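PDB 4IHC: D-galactonate dehydratase family member Dd703_0947 from Dickeya dadantii, which dehydrates D-mannonate and D-gluconate to 2-dehydro-3-deoxy-D-gluconate with low, magnesium-dependent activity, neither sugar acid being its likely physiological substrate. Local coordinates for residues His245-Arg250 with Phe269-Pro274; Ala113-Asp118 with His321-Gly326. All blocks are in the same frame, centred on the assembly; numbering follows the deposited sequence.

In the fold
Both contacts are buried, but they do different work. Contact 1 lies within the barrel domain of this enolase-superfamily enzyme, joining two neighbouring parallel strands where their ends carry the magnesium site; backbone hydrogen bonds, carboxylates, metal and water make up its chemistry. Contact 2 joins the two domains: helix 108-129 of the N-terminal domain meets the loop that leaves barrel strand 317-318, and no hydrogen bond spans the two segments, several of whose polar side chains bond instead to residues around them. The contacts share no strand or helix. Their centres are 24 Å apart on opposite sides of the chain's centre, with nearest atoms about 9 Å apart.

Contact 1 of 2, residues His245-Arg250 with Phe269-Pro274; sequences HDVHER and FYLEDP. With MG (magnesium ion), chain I.
Asp246 and Glu272 sit abreast on two parallel strands and send their carboxylates to one magnesium ion. Glu272 reaches it by a straight route. Its CB passes 3.7 Å from His245 O; its CG, anti to the backbone N (chi1 168°), passes slantwise across Asp246, 3.3 Å from Asp246 OD1. Beyond CG the chain stays extended, which carries CD past Asp246 OD2 and puts OE2 on the metal at 1.9 Å; OE1, not bound to the metal, stays 3.5 Å from Asp246 OD2. Asp246 OD2 binds the same ion, so it and Glu272 OE2 stand only 2.8 Å apart as fellow ligands, the carboxylate planes turned 39° against each other. The cation probably offsets the repulsion between these acids. Glu298 completes the trio of protein ligands, while Arg175 bonds to Asp246 OD2 and Arg319 to Glu272 OE2.

The strands belong to a beta-alpha-beta unit, strand 242-246, helix 253-263 and strand 270-272, of the barrel domain of the mandelate racemase family, with the metal ligands at the C-terminal ends of the strands. Glu272 N gives its hydrogen to His245 O, and Val247 N reaches Glu272 O at 2.9 Å. Past the strand end the chain makes a type I' turn from Val247 to Arg250, and Glu249 N closes on Asp273 O. That turn carries His248, assigned by similarity as a proton donor/acceptor, beside Tyr181.

One metal-bound water donates to both Asp246 OD1 and Asp273 OD2, the latter at 2.6 Å, tying the loop after strand 270-272 to the metal shell. On the other face of the sheet, Leu271 CD1 lies in plane at the edge of the His245 ring and presses on Val247 CG2, a tight 3.3 Å, while Tyr222 and Cys176 hold the two ring nitrogens of His245.

Contact 2 of 2, residues Ala113-Asp118 with His321-Gly326; sequences ALSGVD and HVSTIG
Ser115, on regular helix, and Gly326, at the end of a short coil with helical backbone angles at 322-324, bring their CA atoms to 4.4 Å, close enough for backbone to lie almost on backbone. Gly326 has phi 110°, a conformation in which a CB would crowd the carbonyl O of Ile325. Ser115 CB rests 3.7 Å from Gly326 C.

The Ser115 side chain packs against both Gly326 and Ser323. Its CB lies over the Ser323 backbone, 3.2 Å from Ser323 O and a tight 3.4 Å from Ser323 CA. Its hydroxyl, anti to the backbone N (chi1 173°), comes in alongside, with OG 3.1 Å from Ser323 CB. OG meets carbon on Ser323, CA and CB, and its hydrogen bond goes to Cys61 O. The hydroxyl of Ser323 likewise looks past Ser115 and bonds to Asn112, one residue before the helix segment, while Asn111 bonds to the carbonyl of Thr324.

Here the two domains of the enolase superfamily architecture meet: helix 108-129 comes from the N-terminal capping domain, and 321-326 links barrel strand 317-318 to helix 328-340. At the far end of the link, His321 bonds to His348, a substrate-binding residue by similarity, and meets Trp104 of a second subunit edge-to-face.

Gly326 O leans toward Asp118 CB, with Leu114 CB at its flank. Asp118 CB, one helical turn after Leu114, is 3.7 Å from Gly326 O, and Leu114 CB is 4.0 Å from that same Gly326 O; Trp95 of helix 91-99 gives the oxygen an N-H. Asp118 turns its carboxylate on to Thr329, so the acid also fastens the helix to the start of 328-340.

Contact 1 of 2, residues His245-Arg250 with Phe269-Pro274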
ATOM      1  N   HIS A 245     -22.959 -22.397   6.709  1.00 10.50           N
ATOM      2  CA  HIS A 245     -22.295 -23.539   6.082  1.00 11.94           C
ATOM      3  C   HIS A 245     -20.817 -23.519   6.437  1.00 13.22           C
ATOM      4  O   HIS A 245     -20.192 -22.470   6.388  1.00 13.30           O
ATOM      5  CB  HIS A 245     -22.463 -23.508   4.555  1.00 10.43           C
ATOM      6  CG  HIS A 245     -21.859 -24.688   3.866  1.00 13.09           C
ATOM      7  ND1 HIS A 245     -22.376 -25.965   3.990  1.00  8.68           N
ATOM      8  CD2 HIS A 245     -20.774 -24.793   3.052  1.00 12.36           C
ATOM      9  CE1 HIS A 245     -21.621 -26.809   3.299  1.00 11.34           C
ATOM     10  NE2 HIS A 245     -20.656 -26.124   2.704  1.00 15.16           N
ATOM     11  N   ASP A 246     -20.276 -24.687   6.775  1.00 10.72           N
ATOM     12  CA  ASP A 246     -18.872 -24.861   7.144  1.00 10.81           C
ATOM     13  C   ASP A 246     -18.054 -25.526   6.043  1.00 10.96           C
ATOM     14  O   ASP A 246     -18.210 -26.718   5.785  1.00 16.27           O
ATOM     15  CB  ASP A 246     -18.804 -25.749   8.394  1.00 10.51           C
ATOM     16  CG  ASP A 246     -17.509 -25.570   9.188  1.00 16.90           C
ATOM     17  OD1 ASP A 246     -16.481 -25.149   8.606  1.00 12.31           O
ATOM     18  OD2 ASP A 246     -17.506 -25.898  10.402  1.00 10.18           O
ATOM     19  N   VAL A 247     -17.179 -24.759   5.389  1.00 10.97           N
ATOM     20  CA  VAL A 247     -16.300 -25.293   4.365  1.00  9.04           C
ATOM     21  C   VAL A 247     -15.169 -26.122   5.001  1.00 14.78           C
ATOM     22  O   VAL A 247     -14.633 -27.053   4.386  1.00 14.09           O
ATOM     23  CB  VAL A 247     -15.688 -24.175   3.511  1.00  9.92           C
ATOM     24  CG1 VAL A 247     -14.746 -24.736   2.456  1.00  8.65           C
ATOM     25  CG2 VAL A 247     -16.769 -23.315   2.861  1.00  7.72           C
ATOM     26  N   HIS A 248     -14.773 -25.755   6.213  1.00 17.54           N
ATOM     27  CA  HIS A 248     -13.902 -26.619   7.000  1.00 16.62           C
ATOM     28  C   HIS A 248     -12.565 -26.850   6.312  1.00 14.17           C
ATOM     29  O   HIS A 248     -12.048 -27.966   6.355  1.00 15.69           O
ATOM     30  CB  HIS A 248     -14.599 -27.965   7.182  1.00 16.82           C
ATOM     31  CG  HIS A 248     -14.230 -28.681   8.439  1.00 21.55           C
ATOM     32  ND1 HIS A 248     -12.982 -29.225   8.650  1.00 25.71           N
ATOM     33  CD2 HIS A 248     -14.964 -28.993   9.531  1.00 40.41           C
ATOM     34  CE1 HIS A 248     -12.955 -29.819   9.829  1.00 27.95           C
ATOM     35  NE2 HIS A 248     -14.144 -29.690  10.386  1.00 51.02           N
ATOM     36  N   GLU A 249     -12.037 -25.809   5.656  1.00 12.68           N
ATOM     37  CA  GLU A 249     -10.764 -25.852   4.907  1.00 21.60           C
ATOM     38  C   GLU A 249     -10.630 -26.998   3.856  1.00 22.44           C
ATOM     39  O   GLU A 249      -9.525 -27.446   3.567  1.00 14.29           O
ATOM     40  CB  GLU A 249      -9.558 -25.847   5.867  1.00 13.81           C
ATOM     41  CG  GLU A 249      -9.336 -27.196   6.551  1.00 29.34           C
ATOM     42  CD  GLU A 249      -8.286 -27.164   7.657  1.00 52.96           C
ATOM     43  OE1 GLU A 249      -8.225 -28.124   8.463  1.00 40.34           O
ATOM     44  OE2 GLU A 249      -7.513 -26.189   7.730  1.00 29.49           O
ATOM     45  N   ARG A 250     -11.732 -27.440   3.253  1.00 18.63           N
ATOM     46  CA  ARG A 250     -11.690 -28.644   2.393  1.00 12.57           C
ATOM     47  C   ARG A 250     -11.366 -28.418   0.918  1.00 17.15           C
ATOM     48  O   ARG A 250     -11.168 -29.390   0.187  1.00 10.24           O
ATOM     49  CB  ARG A 250     -13.006 -29.420   2.468  1.00 11.77           C
ATOM     50  CG  ARG A 250     -13.210 -30.183   3.762  1.00 18.30           C
ATOM     51  CD  ARG A 250     -12.153 -31.258   3.954  1.00 22.82           C
ATOM     52  NE  ARG A 250     -12.369 -32.000   5.198  1.00 25.71           N
ATOM     53  CZ  ARG A 250     -12.430 -33.323   5.306  1.00 22.52           C
ATOM     54  NH1 ARG A 250     -12.265 -34.097   4.242  1.00 14.50           N
ATOM     55  NH2 ARG A 250     -12.612 -33.880   6.501  1.00 23.91           N
ATOM     56  N   PHE A 269     -25.869 -16.681   6.897  1.00 10.07           N
ATOM     57  CA  PHE A 269     -25.488 -15.926   8.079  1.00 15.29           C
ATOM     58  C   PHE A 269     -23.958 -15.839   8.135  1.00 10.59           C
ATOM     59  O   PHE A 269     -23.383 -14.767   8.427  1.00 11.97           O
ATOM     60  CB  PHE A 269     -26.049 -16.607   9.328  1.00 11.09           C
ATOM     61  CG  PHE A 269     -25.785 -15.849  10.585  1.00 13.39           C
ATOM     62  CD1 PHE A 269     -26.581 -14.764  10.935  1.00 12.92           C
ATOM     63  CD2 PHE A 269     -24.746 -16.215  11.424  1.00 13.19           C
ATOM     64  CE1 PHE A 269     -26.321 -14.051  12.097  1.00 13.73           C
ATOM     65  CE2 PHE A 269     -24.479 -15.492  12.573  1.00 11.66           C
ATOM     66  CZ  PHE A 269     -25.290 -14.429  12.921  1.00 12.79           C
ATOM     67  N   TYR A 270     -23.307 -16.983   7.905  1.00 11.20           N
ATOM     68  CA  TYR A 270     -21.891 -16.981   7.546  1.00  9.31           C
ATOM     69  C   TYR A 270     -21.375 -18.256   6.897  1.00  7.78           C
ATOM     70  O   TYR A 270     -21.864 -19.340   7.161  1.00 10.17           O
ATOM     71  CB  TYR A 270     -20.991 -16.573   8.705  1.00  6.53           C
ATOM     72  CG  TYR A 270     -20.952 -17.436   9.966  1.00  9.13           C
ATOM     73  CD1 TYR A 270     -20.538 -18.768   9.941  1.00  7.59           C
ATOM     74  CD2 TYR A 270     -21.220 -16.863  11.216  1.00  8.51           C
ATOM     75  CE1 TYR A 270     -20.461 -19.536  11.125  1.00  9.89           C
ATOM     76  CE2 TYR A 270     -21.120 -17.605  12.384  1.00  8.16           C
ATOM     77  CZ  TYR A 270     -20.738 -18.938  12.336  1.00  8.10           C
ATOM     78  OH  TYR A 270     -20.644 -19.641  13.519  1.00 11.32           O
ATOM     79  N   LEU A 271     -20.384 -18.088   6.029  1.00  6.32           N
ATOM     80  CA  LEU A 271     -19.628 -19.180   5.460  1.00  6.67           C
ATOM     81  C   LEU A 271     -18.340 -19.359   6.282  1.00  9.93           C
ATOM     82  O   LEU A 271     -17.550 -18.423   6.398  1.00 10.67           O
ATOM     83  CB  LEU A 271     -19.307 -18.854   4.003  1.00  9.64           C
ATOM     84  CG  LEU A 271     -18.530 -19.905   3.179  1.00 12.64           C
ATOM     85  CD1 LEU A 271     -19.321 -21.191   3.070  1.00 10.47           C
ATOM     86  CD2 LEU A 271     -18.221 -19.378   1.783  1.00 13.91           C
ATOM     87  N   GLU A 272     -18.145 -20.550   6.844  1.00  7.43           N
ATOM     88  CA  GLU A 272     -17.129 -20.769   7.856  1.00 11.56           C
ATOM     89  C   GLU A 272     -15.884 -21.461   7.311  1.00 13.61           C
ATOM     90  O   GLU A 272     -15.989 -22.383   6.499  1.00 12.17           O
ATOM     91  CB  GLU A 272     -17.728 -21.604   8.998  1.00 13.20           C
ATOM     92  CG  GLU A 272     -16.706 -22.143   9.967  1.00 17.87           C
ATOM     93  CD  GLU A 272     -17.344 -22.885  11.117  1.00 29.18           C
ATOM     94  OE1 GLU A 272     -18.549 -22.663  11.363  1.00 22.69           O
ATOM     95  OE2 GLU A 272     -16.637 -23.679  11.780  1.00 27.57           O
ATOM     96  N   ASP A 273     -14.714 -21.024   7.778  1.00 15.40           N
ATOM     97  CA  ASP A 273     -13.434 -21.650   7.402  1.00 13.09           C
ATOM     98  C   ASP A 273     -13.251 -21.894   5.885  1.00 12.38           C
ATOM     99  O   ASP A 273     -12.972 -22.999   5.464  1.00 12.84           O
ATOM    100  CB  ASP A 273     -13.193 -22.933   8.225  1.00 16.12           C
ATOM    101  CG  ASP A 273     -12.827 -22.643   9.710  1.00 38.45           C
ATOM    102  OD1 ASP A 273     -12.817 -21.458  10.127  1.00 29.13           O
ATOM    103  OD2 ASP A 273     -12.568 -23.607  10.478  1.00 37.30           O
ATOM    104  N   PRO A 274     -13.337 -20.835   5.063  1.00  9.02           N
ATOM    105  CA  PRO A 274     -13.052 -21.013   3.642  1.00 13.23           C
ATOM    106  C   PRO A 274     -11.586 -21.376   3.388  1.00 15.30           C
ATOM    107  O   PRO A 274     -11.276 -21.980   2.366  1.00 12.69           O
ATOM    108  CB  PRO A 274     -13.365 -19.630   3.035  1.00 12.69           C
ATOM    109  CG  PRO A 274     -13.245 -18.690   4.167  1.00 10.06           C
ATOM    110  CD  PRO A 274     -13.715 -19.454   5.383  1.00  8.22           C
TER
HETATM  111 MG    MG I 501     -16.176 -25.517  11.876  1.00 11.28          MG
HETATM  112  O   HOH W   1     -14.608 -25.207  10.651  1.00 14.91           O
HETATM  113  O   HOH W   2     -15.722 -27.301  12.097  1.00 16.20           O

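Contact 2 of 2, residues Ala113-Asp118 with His321-Gly326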
ATOM      1  N   ALA A 113      -3.953 -25.995  28.856  1.00 13.83           N
ATOM      2  CA  ALA A 113      -3.547 -26.031  30.259  1.00 17.30           C
ATOM      3  C   ALA A 113      -3.729 -24.650  30.905  1.00 17.05           C
ATOM      4  O   ALA A 113      -4.217 -24.574  32.015  1.00 16.38           O
ATOM      5  CB  ALA A 113      -2.125 -26.543  30.424  1.00 15.86           C
ATOM      6  N   LEU A 114      -3.344 -23.572  30.207  1.00 11.79           N
ATOM      7  CA  LEU A 114      -3.632 -22.206  30.638  1.00 12.61           C
ATOM      8  C   LEU A 114      -5.086 -21.964  30.966  1.00 11.21           C
ATOM      9  O   LEU A 114      -5.408 -21.380  32.011  1.00 13.02           O
ATOM     10  CB  LEU A 114      -3.275 -21.208  29.528  1.00 11.87           C
ATOM     11  CG  LEU A 114      -1.822 -20.756  29.551  1.00 26.80           C
ATOM     12  CD1 LEU A 114      -1.489 -19.915  28.316  1.00 20.21           C
ATOM     13  CD2 LEU A 114      -1.611 -19.969  30.830  1.00 23.58           C
ATOM     14  N   SER A 115      -5.935 -22.354  30.016  1.00  9.14           N
ATOM     15  CA  SER A 115      -7.377 -22.187  30.044  1.00  9.82           C
ATOM     16  C   SER A 115      -8.037 -22.911  31.200  1.00 13.27           C
ATOM     17  O   SER A 115      -8.847 -22.314  31.914  1.00 14.41           O
ATOM     18  CB  SER A 115      -7.998 -22.700  28.727  1.00  9.87           C
ATOM     19  OG  SER A 115      -9.416 -22.673  28.828  1.00 13.29           O
ATOM     20  N   GLY A 116      -7.705 -24.186  31.390  1.00 10.45           N
ATOM     21  CA  GLY A 116      -8.165 -24.895  32.579  1.00 10.02           C
ATOM     22  C   GLY A 116      -7.970 -24.057  33.837  1.00 17.23           C
ATOM     23  O   GLY A 116      -8.919 -23.821  34.584  1.00 16.16           O
ATOM     24  N   VAL A 117      -6.737 -23.604  34.079  1.00 11.38           N
ATOM     25  CA  VAL A 117      -6.469 -22.729  35.212  1.00 10.45           C
ATOM     26  C   VAL A 117      -7.222 -21.397  35.111  1.00 15.16           C
ATOM     27  O   VAL A 117      -7.857 -20.965  36.092  1.00 15.68           O
ATOM     28  CB  VAL A 117      -4.948 -22.497  35.413  1.00 12.47           C
ATOM     29  CG1 VAL A 117      -4.681 -21.350  36.374  1.00  8.18           C
ATOM     30  CG2 VAL A 117      -4.304 -23.763  35.922  1.00 15.76           C
ATOM     31  N   ASP A 118      -7.178 -20.751  33.939  1.00 14.12           N
ATOM     32  CA  ASP A 118      -7.708 -19.388  33.806  1.00 13.98           C
ATOM     33  C   ASP A 118      -9.196 -19.303  34.132  1.00  9.43           C
ATOM     34  O   ASP A 118      -9.637 -18.423  34.901  1.00 10.77           O
ATOM     35  CB  ASP A 118      -7.399 -18.804  32.408  1.00 15.86           C
ATOM     36  CG  ASP A 118      -7.976 -17.377  32.189  1.00 24.58           C
ATOM     37  OD1 ASP A 118      -7.424 -16.379  32.711  1.00 13.67           O
ATOM     38  OD2 ASP A 118      -8.977 -17.241  31.459  1.00 20.81           O
ATOM     39  N   HIS A 321     -11.983 -21.465  19.616  1.00  8.36           N
ATOM     40  CA  HIS A 321     -12.261 -22.365  20.726  1.00 10.90           C
ATOM     41  C   HIS A 321     -11.625 -21.735  21.947  1.00 12.16           C
ATOM     42  O   HIS A 321     -10.382 -21.655  22.067  1.00 15.17           O
ATOM     43  CB  HIS A 321     -11.618 -23.729  20.449  1.00 15.63           C
ATOM     44  CG  HIS A 321     -12.154 -24.841  21.300  1.00 25.66           C
ATOM     45  ND1 HIS A 321     -13.119 -25.728  20.854  1.00 16.15           N
ATOM     46  CD2 HIS A 321     -11.848 -25.218  22.564  1.00 22.15           C
ATOM     47  CE1 HIS A 321     -13.373 -26.608  21.810  1.00 17.88           C
ATOM     48  NE2 HIS A 321     -12.630 -26.310  22.862  1.00 32.67           N
ATOM     49  N   VAL A 322     -12.468 -21.289  22.871  1.00  9.18           N
ATOM     50  CA  VAL A 322     -12.017 -20.466  23.973  1.00 12.04           C
ATOM     51  C   VAL A 322     -10.850 -21.078  24.773  1.00 12.56           C
ATOM     52  O   VAL A 322      -9.848 -20.385  25.077  1.00  8.79           O
ATOM     53  CB  VAL A 322     -13.204 -20.045  24.879  1.00 10.57           C
ATOM     54  CG1 VAL A 322     -12.698 -19.462  26.180  1.00  8.56           C
ATOM     55  CG2 VAL A 322     -14.099 -19.030  24.147  1.00 10.14           C
ATOM     56  N   SER A 323     -10.939 -22.368  25.093  1.00  9.66           N
ATOM     57  CA  SER A 323      -9.837 -23.007  25.836  1.00 11.25           C
ATOM     58  C   SER A 323      -8.550 -23.102  25.014  1.00 14.14           C
ATOM     59  O   SER A 323      -7.446 -23.030  25.556  1.00 10.51           O
ATOM     60  CB  SER A 323     -10.230 -24.376  26.394  1.00 10.71           C
ATOM     61  OG  SER A 323     -10.414 -25.289  25.333  1.00 12.88           O
ATOM     62  N   THR A 324      -8.691 -23.208  23.699  1.00 14.48           N
ATOM     63  CA  THR A 324      -7.539 -23.341  22.814  1.00 14.42           C
ATOM     64  C   THR A 324      -6.801 -22.031  22.591  1.00 14.90           C
ATOM     65  O   THR A 324      -5.687 -22.055  22.102  1.00 14.53           O
ATOM     66  CB  THR A 324      -7.938 -23.989  21.455  1.00 17.17           C
ATOM     67  OG1 THR A 324      -8.680 -25.178  21.723  1.00 20.55           O
ATOM     68  CG2 THR A 324      -6.703 -24.423  20.650  1.00 15.22           C
ATOM     69  N   ILE A 325      -7.409 -20.890  22.930  1.00 10.20           N
ATOM     70  CA  ILE A 325      -6.653 -19.632  22.934  1.00 15.28           C
ATOM     71  C   ILE A 325      -6.200 -19.233  24.342  1.00 11.30           C
ATOM     72  O   ILE A 325      -5.554 -18.216  24.497  1.00 10.30           O
ATOM     73  CB  ILE A 325      -7.363 -18.434  22.231  1.00 16.38           C
ATOM     74  CG1 ILE A 325      -8.660 -18.071  22.948  1.00 11.24           C
ATOM     75  CG2 ILE A 325      -7.600 -18.732  20.745  1.00 14.37           C
ATOM     76  CD1 ILE A 325      -9.252 -16.773  22.481  1.00 10.13           C
ATOM     77  N   GLY A 326      -6.514 -20.045  25.351  1.00  7.40           N
ATOM     78  CA  GLY A 326      -5.937 -19.840  26.672  1.00  9.60           C
ATOM     79  C   GLY A 326      -6.885 -19.354  27.738  1.00  8.51           C
ATOM     80  O   GLY A 326      -6.436 -18.863  28.798  1.00 10.06           O
TER